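Local atomic coordinates of ribulose bisphosphate carboxylase (Hyperthermus butylicus DSM 5456, PDB entry 6HUN), a protein that probably catalyses the magnesium-dependent carboxylation of ribulose 1,5-bisphosphate to two molecules of 3-phosphoglycerate, as a form III Rubisco in an archaeal AMP degradation pathway. Residues 136-144 against 363-371; 151-160 against 282-291. One frame throughout, in Å; residues are numbered along the deposited sequence.

Contact 1 of 2, residues 136-144 against 363-371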
loop_
_atom_site.group_PDB
_atom_site.type_symbol
_atom_site.label_atom_id
_atom_site.label_comp_id
_atom_site.label_asym_id
_atom_site.label_seq_id
_atom_site.Cartn_x
_atom_site.Cartn_y
_atom_site.Cartn_z
ATOM N N ARG A 136 -5.621 -8.297 12.904
ATOM C CA ARG A 136 -4.289 -7.708 12.879
ATOM C C ARG A 136 -3.224 -8.763 12.593
ATOM O O ARG A 136 -3.165 -9.816 13.253
ATOM C CB ARG A 136 -3.928 -7.017 14.188
ATOM C CG ARG A 136 -2.997 -5.899 13.821
ATOM C CD ARG A 136 -2.046 -5.596 14.711
ATOM N NE ARG A 136 -1.662 -4.213 14.581
ATOM C CZ ARG A 136 -0.689 -3.728 15.319
ATOM N NH1 ARG A 136 -0.414 -2.458 15.304
ATOM N NH2 ARG A 136 -0.102 -4.577 16.149
ATOM N N VAL A 137 -2.394 -8.505 11.613
ATOM C CA VAL A 137 -1.311 -9.457 11.325
ATOM C C VAL A 137 -0.136 -9.012 12.172
ATOM O O VAL A 137 0.415 -7.932 11.940
ATOM C CB VAL A 137 -0.937 -9.509 9.833
ATOM C CG1 VAL A 137 0.022 -10.712 9.658
ATOM C CG2 VAL A 137 -2.209 -9.749 9.004
ATOM N N GLU A 138 0.224 -9.824 13.164
ATOM C CA GLU A 138 1.218 -9.379 14.136
ATOM C C GLU A 138 2.660 -9.703 13.693
ATOM O O GLU A 138 3.584 -8.891 13.896
ATOM C CB GLU A 138 0.944 -10.046 15.496
ATOM C CG GLU A 138 -0.449 -9.834 16.081
ATOM C CD GLU A 138 -0.652 -8.435 16.698
ATOM O OE1 GLU A 138 0.095 -7.479 16.416
ATOM O OE2 GLU A 138 -1.652 -8.258 17.430
ATOM N N ASP A 139 2.865 -10.884 13.112
ATOM C CA ASP A 139 4.190 -11.298 12.715
ATOM C C ASP A 139 4.054 -12.489 11.775
ATOM O O ASP A 139 3.046 -13.194 11.783
ATOM C CB ASP A 139 5.020 -11.712 13.957
ATOM C CG ASP A 139 6.531 -11.755 13.666
ATOM O OD1 ASP A 139 6.933 -11.398 12.519
ATOM O OD2 ASP A 139 7.294 -12.067 14.619
ATOM N N VAL A 140 5.128 -12.759 11.044
ATOM C CA VAL A 140 5.165 -13.910 10.130
ATOM C C VAL A 140 6.567 -14.428 10.209
ATOM O O VAL A 140 7.512 -13.639 10.108
ATOM C CB VAL A 140 4.807 -13.532 8.673
ATOM C CG1 VAL A 140 4.930 -14.767 7.762
ATOM C CG2 VAL A 140 3.354 -13.039 8.598
ATOM N N TYR A 141 6.678 -15.752 10.410
ATOM C CA TYR A 141 7.949 -16.447 10.427
ATOM C C TYR A 141 8.196 -16.938 9.018
ATOM O O TYR A 141 7.325 -17.611 8.430
ATOM C CB TYR A 141 7.892 -17.636 11.372
ATOM C CG TYR A 141 8.951 -18.689 11.012
ATOM C CD1 TYR A 141 10.268 -18.475 11.354
ATOM C CD2 TYR A 141 8.626 -19.831 10.304
ATOM C CE1 TYR A 141 11.285 -19.429 11.056
ATOM C CE2 TYR A 141 9.653 -20.821 9.962
ATOM C CZ TYR A 141 10.964 -20.569 10.351
ATOM O OH TYR A 141 11.994 -21.445 10.070
ATOM N N PHE A 142 9.367 -16.597 8.481
ATOM C CA PHE A 142 9.769 -17.008 7.145
ATOM C C PHE A 142 10.815 -18.106 7.271
ATOM O O PHE A 142 11.859 -17.859 7.889
ATOM C CB PHE A 142 10.327 -15.836 6.354
ATOM C CG PHE A 142 9.300 -14.778 6.100
ATOM C CD1 PHE A 142 8.314 -15.005 5.162
ATOM C CD2 PHE A 142 9.261 -13.648 6.848
ATOM C CE1 PHE A 142 7.320 -14.043 4.934
ATOM C CE2 PHE A 142 8.281 -12.656 6.598
ATOM C CZ PHE A 142 7.322 -12.883 5.663
ATOM N N PRO A 143 10.593 -19.302 6.726
ATOM C CA PRO A 143 11.655 -20.371 6.811
ATOM C C PRO A 143 12.803 -20.081 5.869
ATOM O O PRO A 143 12.647 -19.342 4.890
ATOM C CB PRO A 143 10.916 -21.645 6.400
ATOM C CG PRO A 143 9.820 -21.203 5.521
ATOM C CD PRO A 143 9.379 -19.797 6.038
ATOM N N PRO A 144 13.989 -20.692 6.111
ATOM C CA PRO A 144 15.169 -20.342 5.318
ATOM C C PRO A 144 14.972 -20.475 3.826
ATOM O O PRO A 144 15.528 -19.683 3.074
ATOM C CB PRO A 144 16.242 -21.347 5.828
ATOM C CG PRO A 144 15.835 -21.653 7.197
ATOM C CD PRO A 144 14.312 -21.550 7.258
ATOM N N LEU A 363 3.981 -13.519 23.042
ATOM C CA LEU A 363 3.321 -14.315 22.014
ATOM C C LEU A 363 3.067 -13.528 20.733
ATOM O O LEU A 363 2.651 -14.123 19.732
ATOM C CB LEU A 363 2.009 -14.884 22.558
ATOM C CG LEU A 363 2.147 -15.813 23.775
ATOM C CD1 LEU A 363 0.777 -16.096 24.322
ATOM C CD2 LEU A 363 2.836 -17.111 23.350
ATOM N N PHE A 364 3.359 -12.225 20.722
ATOM C CA PHE A 364 3.040 -11.361 19.596
ATOM C C PHE A 364 4.115 -11.362 18.511
ATOM O O PHE A 364 3.927 -10.726 17.468
ATOM C CB PHE A 364 2.839 -9.934 20.091
ATOM C CG PHE A 364 1.540 -9.730 20.803
ATOM C CD1 PHE A 364 1.446 -9.967 22.165
ATOM C CD2 PHE A 364 0.423 -9.278 20.116
ATOM C CE1 PHE A 364 0.240 -9.780 22.838
ATOM C CE2 PHE A 364 -0.779 -9.083 20.776
ATOM C CZ PHE A 364 -0.902 -9.346 22.103
ATOM N N HIS A 365 5.247 -12.029 18.748
ATOM C CA HIS A 365 6.339 -12.075 17.793
ATOM C C HIS A 365 6.827 -13.517 17.737
ATOM O O HIS A 365 6.612 -14.295 18.672
ATOM C CB HIS A 365 7.530 -11.142 18.172
ATOM C CG HIS A 365 7.132 -9.726 18.441
ATOM N ND1 HIS A 365 7.056 -9.207 19.717
ATOM C CD2 HIS A 365 6.806 -8.717 17.601
ATOM C CE1 HIS A 365 6.658 -7.946 19.652
ATOM N NE2 HIS A 365 6.525 -7.617 18.383
ATOM N N LEU A 366 7.504 -13.852 16.655
ATOM C CA LEU A 366 7.991 -15.215 16.438
ATOM C C LEU A 366 9.502 -15.214 16.352
ATOM O O LEU A 366 10.121 -14.205 16.037
ATOM C CB LEU A 366 7.418 -15.783 15.129
ATOM C CG LEU A 366 5.894 -15.961 15.126
ATOM C CD1 LEU A 366 5.298 -15.894 13.719
ATOM C CD2 LEU A 366 5.567 -17.268 15.764
ATOM N N GLU A 367 10.114 -16.351 16.617
ATOM C CA GLU A 367 11.561 -16.441 16.443
ATOM C C GLU A 367 11.868 -16.342 14.947
ATOM O O GLU A 367 11.088 -16.830 14.130
ATOM C CB GLU A 367 12.028 -17.757 17.083
ATOM C CG GLU A 367 13.217 -18.391 16.480
ATOM C CD GLU A 367 13.541 -19.693 17.173
ATOM O OE1 GLU A 367 13.485 -19.754 18.430
ATOM O OE2 GLU A 367 13.813 -20.668 16.444
ATOM N N GLN A 368 12.995 -15.665 14.565
ATOM C CA GLN A 368 13.330 -15.439 13.153
ATOM C C GLN A 368 14.854 -15.397 12.946
ATOM O O GLN A 368 15.485 -14.373 13.235
ATOM C CB GLN A 368 12.689 -14.151 12.612
ATOM C CG GLN A 368 13.085 -13.903 11.151
ATOM C CD GLN A 368 12.392 -14.886 10.213
ATOM O OE1 GLN A 368 11.163 -14.799 10.010
ATOM N NE2 GLN A 368 13.139 -15.791 9.641
ATOM N N PRO A 369 15.467 -16.462 12.398
ATOM C CA PRO A 369 16.851 -16.329 11.908
ATOM C C PRO A 369 16.882 -15.545 10.602
ATOM O O PRO A 369 15.937 -15.552 9.809
ATOM C CB PRO A 369 17.326 -17.789 11.693
ATOM C CG PRO A 369 16.106 -18.688 11.912
ATOM C CD PRO A 369 14.869 -17.749 11.996
ATOM N N TRP A 370 17.976 -14.833 10.387
ATOM C CA TRP A 370 18.093 -13.963 9.218
ATOM C C TRP A 370 19.276 -14.386 8.359
ATOM O O TRP A 370 20.009 -13.552 7.818
ATOM C CB TRP A 370 18.247 -12.503 9.654
ATOM C CG TRP A 370 17.003 -11.857 10.131
ATOM C CD1 TRP A 370 16.621 -11.650 11.411
ATOM C CD2 TRP A 370 16.006 -11.283 9.305
ATOM N NE1 TRP A 370 15.429 -10.978 11.465
ATOM C CE2 TRP A 370 15.014 -10.743 10.170
ATOM C CE3 TRP A 370 15.820 -11.214 7.915
ATOM C CZ2 TRP A 370 13.882 -10.124 9.692
ATOM C CZ3 TRP A 370 14.674 -10.545 7.451
ATOM C CH2 TRP A 370 13.740 -10.023 8.337
ATOM N N SER A 371 19.513 -15.692 8.276
ATOM C CA SER A 371 20.640 -16.175 7.489
ATOM C C SER A 371 20.641 -15.544 6.094
ATOM O O SER A 371 19.594 -15.507 5.432
ATOM C CB SER A 371 20.532 -17.695 7.398
ATOM O OG SER A 371 21.806 -18.257 7.322
HETATM O O HOH W 1 3.819 -7.943 16.584
HETATM O O HOH W 2 9.816 -12.186 13.869
#

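Contact 2 of 2, residues 151-160 against 282-291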
loop_
_atom_site.group_PDB
_atom_site.type_symbol
_atom_site.label_atom_id
_atom_site.label_comp_id
_atom_site.label_asym_id
_atom_site.label_seq_id
_atom_site.Cartn_x
_atom_site.Cartn_y
_atom_site.Cartn_z
ATOM N N PRO A 151 16.532 -10.632 -1.500
ATOM C CA PRO A 151 17.970 -10.238 -1.486
ATOM C C PRO A 151 18.412 -9.680 -0.160
ATOM O O PRO A 151 19.598 -9.797 0.200
ATOM C CB PRO A 151 18.069 -9.141 -2.559
ATOM C CG PRO A 151 16.620 -8.599 -2.634
ATOM C CD PRO A 151 15.742 -9.784 -2.406
ATOM N N GLY A 152 17.485 -9.042 0.550
ATOM C CA GLY A 152 17.828 -8.255 1.728
ATOM C C GLY A 152 18.604 -7.013 1.334
ATOM O O GLY A 152 18.739 -6.664 0.144
ATOM N N PRO A 153 19.102 -6.291 2.332
ATOM C CA PRO A 153 19.804 -5.040 2.053
ATOM C C PRO A 153 21.014 -5.281 1.156
ATOM O O PRO A 153 21.696 -6.335 1.234
ATOM C CB PRO A 153 20.217 -4.540 3.464
ATOM C CG PRO A 153 19.218 -5.202 4.427
ATOM C CD PRO A 153 18.905 -6.557 3.776
ATOM N N ASN A 154 21.263 -4.303 0.275
ATOM C CA ASN A 154 22.437 -4.355 -0.616
ATOM C C ASN A 154 23.704 -4.076 0.182
ATOM O O ASN A 154 24.750 -4.699 -0.015
ATOM C CB ASN A 154 22.320 -3.304 -1.698
ATOM C CG ASN A 154 23.376 -3.473 -2.807
ATOM O OD1 ASN A 154 23.802 -4.571 -3.075
ATOM N ND2 ASN A 154 23.757 -2.381 -3.463
ATOM N N LYS A 155 23.605 -3.120 1.089
ATOM C CA LYS A 155 24.770 -2.619 1.838
ATOM C C LYS A 155 24.713 -2.957 3.311
ATOM O O LYS A 155 25.708 -3.442 3.861
ATOM C CB LYS A 155 24.902 -1.103 1.675
ATOM C CG LYS A 155 25.206 -0.652 0.222
ATOM C CD LYS A 155 26.570 -1.112 -0.169
ATOM C CE LYS A 155 26.824 -0.754 -1.619
ATOM N NZ LYS A 155 28.259 -0.946 -1.860
ATOM N N GLY A 156 23.562 -2.802 3.918
ATOM C CA GLY A 156 23.404 -3.025 5.351
ATOM C C GLY A 156 24.145 -1.974 6.180
ATOM O O GLY A 156 24.723 -1.010 5.665
ATOM N N ILE A 157 24.110 -2.177 7.492
ATOM C CA ILE A 157 24.825 -1.289 8.413
ATOM C C ILE A 157 26.290 -1.152 7.993
ATOM O O ILE A 157 26.838 -0.047 7.853
ATOM C CB ILE A 157 24.702 -1.853 9.828
ATOM C CG1 ILE A 157 23.185 -1.772 10.232
ATOM C CG2 ILE A 157 25.553 -1.008 10.795
ATOM C CD1 ILE A 157 22.912 -2.224 11.685
ATOM N N GLN A 158 26.950 -2.275 7.791
ATOM C CA GLN A 158 28.395 -2.202 7.567
ATOM C C GLN A 158 28.716 -1.576 6.223
ATOM O O GLN A 158 29.679 -0.813 6.108
ATOM C CB GLN A 158 29.026 -3.572 7.735
ATOM C CG GLN A 158 29.060 -4.073 9.219
ATOM C CD GLN A 158 29.512 -3.046 10.312
ATOM O OE1 GLN A 158 30.528 -2.347 10.194
ATOM N NE2 GLN A 158 28.746 -2.990 11.398
ATOM N N GLY A 159 27.899 -1.837 5.186
ATOM C CA GLY A 159 28.193 -1.221 3.913
ATOM C C GLY A 159 27.950 0.270 3.896
ATOM O O GLY A 159 28.663 0.999 3.198
ATOM N N VAL A 160 26.944 0.750 4.648
ATOM C CA VAL A 160 26.712 2.184 4.746
ATOM C C VAL A 160 27.831 2.832 5.558
ATOM O O VAL A 160 28.322 3.926 5.221
ATOM C CB VAL A 160 25.357 2.452 5.400
ATOM C CG1 VAL A 160 25.179 3.929 5.797
ATOM C CG2 VAL A 160 24.168 1.862 4.427
ATOM N N ARG A 282 15.565 -2.121 -5.607
ATOM C CA ARG A 282 16.624 -2.936 -5.026
ATOM C C ARG A 282 17.448 -3.601 -6.119
ATOM O O ARG A 282 18.689 -3.709 -6.010
ATOM C CB ARG A 282 16.013 -3.960 -4.043
ATOM C CG ARG A 282 16.991 -4.977 -3.494
ATOM C CD ARG A 282 18.206 -4.309 -2.750
ATOM N NE ARG A 282 19.059 -5.337 -2.188
ATOM C CZ ARG A 282 20.031 -5.938 -2.865
ATOM N NH1 ARG A 282 20.323 -5.552 -4.113
ATOM N NH2 ARG A 282 20.775 -6.881 -2.275
ATOM N N GLU A 283 16.801 -4.003 -7.217
ATOM C CA GLU A 283 17.586 -4.517 -8.333
ATOM C C GLU A 283 18.442 -3.439 -8.954
ATOM O O GLU A 283 19.569 -3.721 -9.389
ATOM C CB GLU A 283 16.628 -5.097 -9.389
ATOM C CG GLU A 283 16.128 -6.470 -9.053
ATOM C CD GLU A 283 15.262 -7.102 -10.157
ATOM O OE1 GLU A 283 15.136 -8.358 -10.193
ATOM O OE2 GLU A 283 14.683 -6.327 -10.956
ATOM N N LEU A 284 17.906 -2.220 -9.130
ATOM C CA LEU A 284 18.792 -1.186 -9.686
ATOM C C LEU A 284 19.904 -0.811 -8.714
ATOM O O LEU A 284 21.015 -0.484 -9.146
ATOM C CB LEU A 284 18.015 0.063 -10.077
ATOM C CG LEU A 284 17.003 -0.267 -11.194
ATOM C CD1 LEU A 284 15.979 0.847 -11.363
ATOM C CD2 LEU A 284 17.707 -0.608 -12.512
ATOM N N ALA A 285 19.637 -0.853 -7.409
ATOM C CA ALA A 285 20.715 -0.614 -6.454
ATOM C C ALA A 285 21.823 -1.653 -6.597
ATOM O O ALA A 285 23.009 -1.339 -6.379
ATOM C CB ALA A 285 20.148 -0.624 -5.017
ATOM N N GLU A 286 21.451 -2.925 -6.821
ATOM C CA GLU A 286 22.463 -3.934 -7.112
ATOM C C GLU A 286 23.325 -3.503 -8.306
ATOM O O GLU A 286 24.576 -3.434 -8.231
ATOM C CB GLU A 286 21.743 -5.276 -7.379
ATOM C CG GLU A 286 22.647 -6.501 -7.536
ATOM C CD GLU A 286 23.366 -6.781 -6.247
ATOM O OE1 GLU A 286 22.738 -6.601 -5.175
ATOM O OE2 GLU A 286 24.571 -7.130 -6.295
ATOM N N GLU A 287 22.661 -3.142 -9.399
ATOM C CA GLU A 287 23.360 -2.782 -10.633
ATOM C C GLU A 287 24.298 -1.590 -10.420
ATOM O O GLU A 287 25.417 -1.569 -10.947
ATOM C CB GLU A 287 22.320 -2.460 -11.709
ATOM C CG GLU A 287 22.916 -1.863 -12.997
ATOM C CD GLU A 287 21.845 -1.653 -14.076
ATOM O OE1 GLU A 287 22.216 -1.332 -15.239
ATOM O OE2 GLU A 287 20.640 -1.796 -13.736
ATOM N N TYR A 288 23.857 -0.592 -9.652
ATOM C CA TYR A 288 24.523 0.694 -9.545
ATOM C C TYR A 288 25.258 0.865 -8.221
ATOM O O TYR A 288 25.761 1.967 -7.936
ATOM C CB TYR A 288 23.520 1.839 -9.712
ATOM C CG TYR A 288 22.853 1.967 -11.071
ATOM C CD1 TYR A 288 23.585 2.191 -12.233
ATOM C CD2 TYR A 288 21.459 1.934 -11.160
ATOM C CE1 TYR A 288 22.914 2.321 -13.469
ATOM C CE2 TYR A 288 20.810 2.057 -12.342
ATOM C CZ TYR A 288 21.538 2.239 -13.491
ATOM O OH TYR A 288 20.827 2.374 -14.642
ATOM N N ASP A 289 25.294 -0.171 -7.382
ATOM C CA ASP A 289 26.048 -0.142 -6.124
ATOM C C ASP A 289 25.589 0.991 -5.185
ATOM O O ASP A 289 26.400 1.760 -4.645
ATOM C CB ASP A 289 27.563 -0.055 -6.412
ATOM C CG ASP A 289 28.418 -0.530 -5.240
ATOM O OD1 ASP A 289 28.043 -1.505 -4.563
ATOM O OD2 ASP A 289 29.501 0.062 -4.988
ATOM N N LEU A 290 24.265 1.031 -4.897
ATOM C CA LEU A 290 23.654 2.056 -4.063
ATOM C C LEU A 290 23.073 1.431 -2.786
ATOM O O LEU A 290 22.820 0.226 -2.710
ATOM C CB LEU A 290 22.501 2.813 -4.823
ATOM C CG LEU A 290 22.813 3.444 -6.201
ATOM C CD1 LEU A 290 21.597 3.980 -6.929
ATOM C CD2 LEU A 290 23.922 4.519 -6.027
ATOM N N ALA A 291 22.876 2.263 -1.768
ATOM C CA ALA A 291 22.081 1.933 -0.593
ATOM C C ALA A 291 20.711 2.598 -0.735
ATOM O O ALA A 291 20.565 3.632 -1.402
ATOM C CB ALA A 291 22.787 2.428 0.700
#

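Contact 1 of 2, residues 136-144 against 363-371
The carboxamide of Q368 grips both backbone polar atoms of F142: F142 N donates to Q368 OE1 at 3.0 Å and Q368 NE2 to F142 O at 3.0 Å, nearly straight and on in-plane lone pairs. NE2 also donates to P369 O and OE1 accepts K317 NZ, so four bonds hold the amide's rotation. With CG anti to the backbone N (chi1 178°), the Q368 chain bends at chi2 and turns the amide onto F142. D139 OD2 accepts L366 N at 2.7 Å on the anti side of the carboxylate, while D139 OD1 also pairs with K317. Water 2 bridges D139 OD2 to L366 O, water 1 E138 O to F364 O. Apolar contacts are sparser: L366 CD1 lies 3.9 Å from Y141 CB, and P369 CD meets the Y141 ring edge. The E138 carboxylate, salt-bridged through OE1 to R136, stands at the F364 ring edge, OE2 3.5 Å from F364 CD2, the two planes almost perpendicular. Residues 364-369 run nearly parallel to 138-142, directions 19° apart, beside strand 132-141 of the N-terminal domain, whose classic bulge at E138 and D139 faces V44; helix 312-322 packs on D139 and F142, strand 99-105 on F364 and L366.

Contact 2 of 2, residues 151-160 against 282-291
R282 and N154 join the segment leading into helix 156-164 to the end of helix 275-288, which a Schellman motif at D289 closes before strand 291-295 of the TIM barrel. G152 O accepts R282 NE at 2.7 Å, nearly along the C=O axis and in the guanidinium plane, and a second, weak bond from R282 NH2. NH1 is satisfied within the helix, donating to E286 OE1 at 2.8 Å on its anti lone pair. These bonds hold the guanidinium flat between P151 CB over one face and N154 CA over the other, each 3.4 Å from the plane. With CG of N154 anti to the backbone N (chi1 -169°), the amide extends toward the helix end, and ND2 gives L290 O a straight bond of 2.9 Å. A285 O, though 3.2 Å from N154 ND2, is too badly aligned to accept from it and takes L290 N instead. N154 OD1 stands 3.1 Å from E286 OE1, two acceptors that do not bond. K155 N and G156 N both donate to D325 OD1, and N154 O accepts K374 NZ. D289 divides its carboxylate between two lysines, OD2 pairing with K264 and OD1 with K155. Bent at chi2, the K155 chain passes its CG 3.9 Å from A291 CB before NZ completes its salt bridge with D289 OD1 at 2.8 Å, from above the carboxylate plane.

How the contacts relate
Contact 1 joins the N-terminal domain to the segment, largely loop with the short strand 368-369, that precedes barrel strand 377-380, whereas contact 2 works within the catalytic barrel domain. Their centres lie 23 Å apart and their nearest atoms about 7 Å apart, so neither touches the other. Along the chain, both segments of contact 2 fall between those of contact 1. Helix 312-322 lies between them in the network: K317 bonds into contact 1, and M321 packs on F142 there while its backbone bonds to G152 of contact 2. Both lie away from the predicted catalytic and substrate-binding residues; the V160 side chain in contact 2 is about 13 Å from a bound calcium ion.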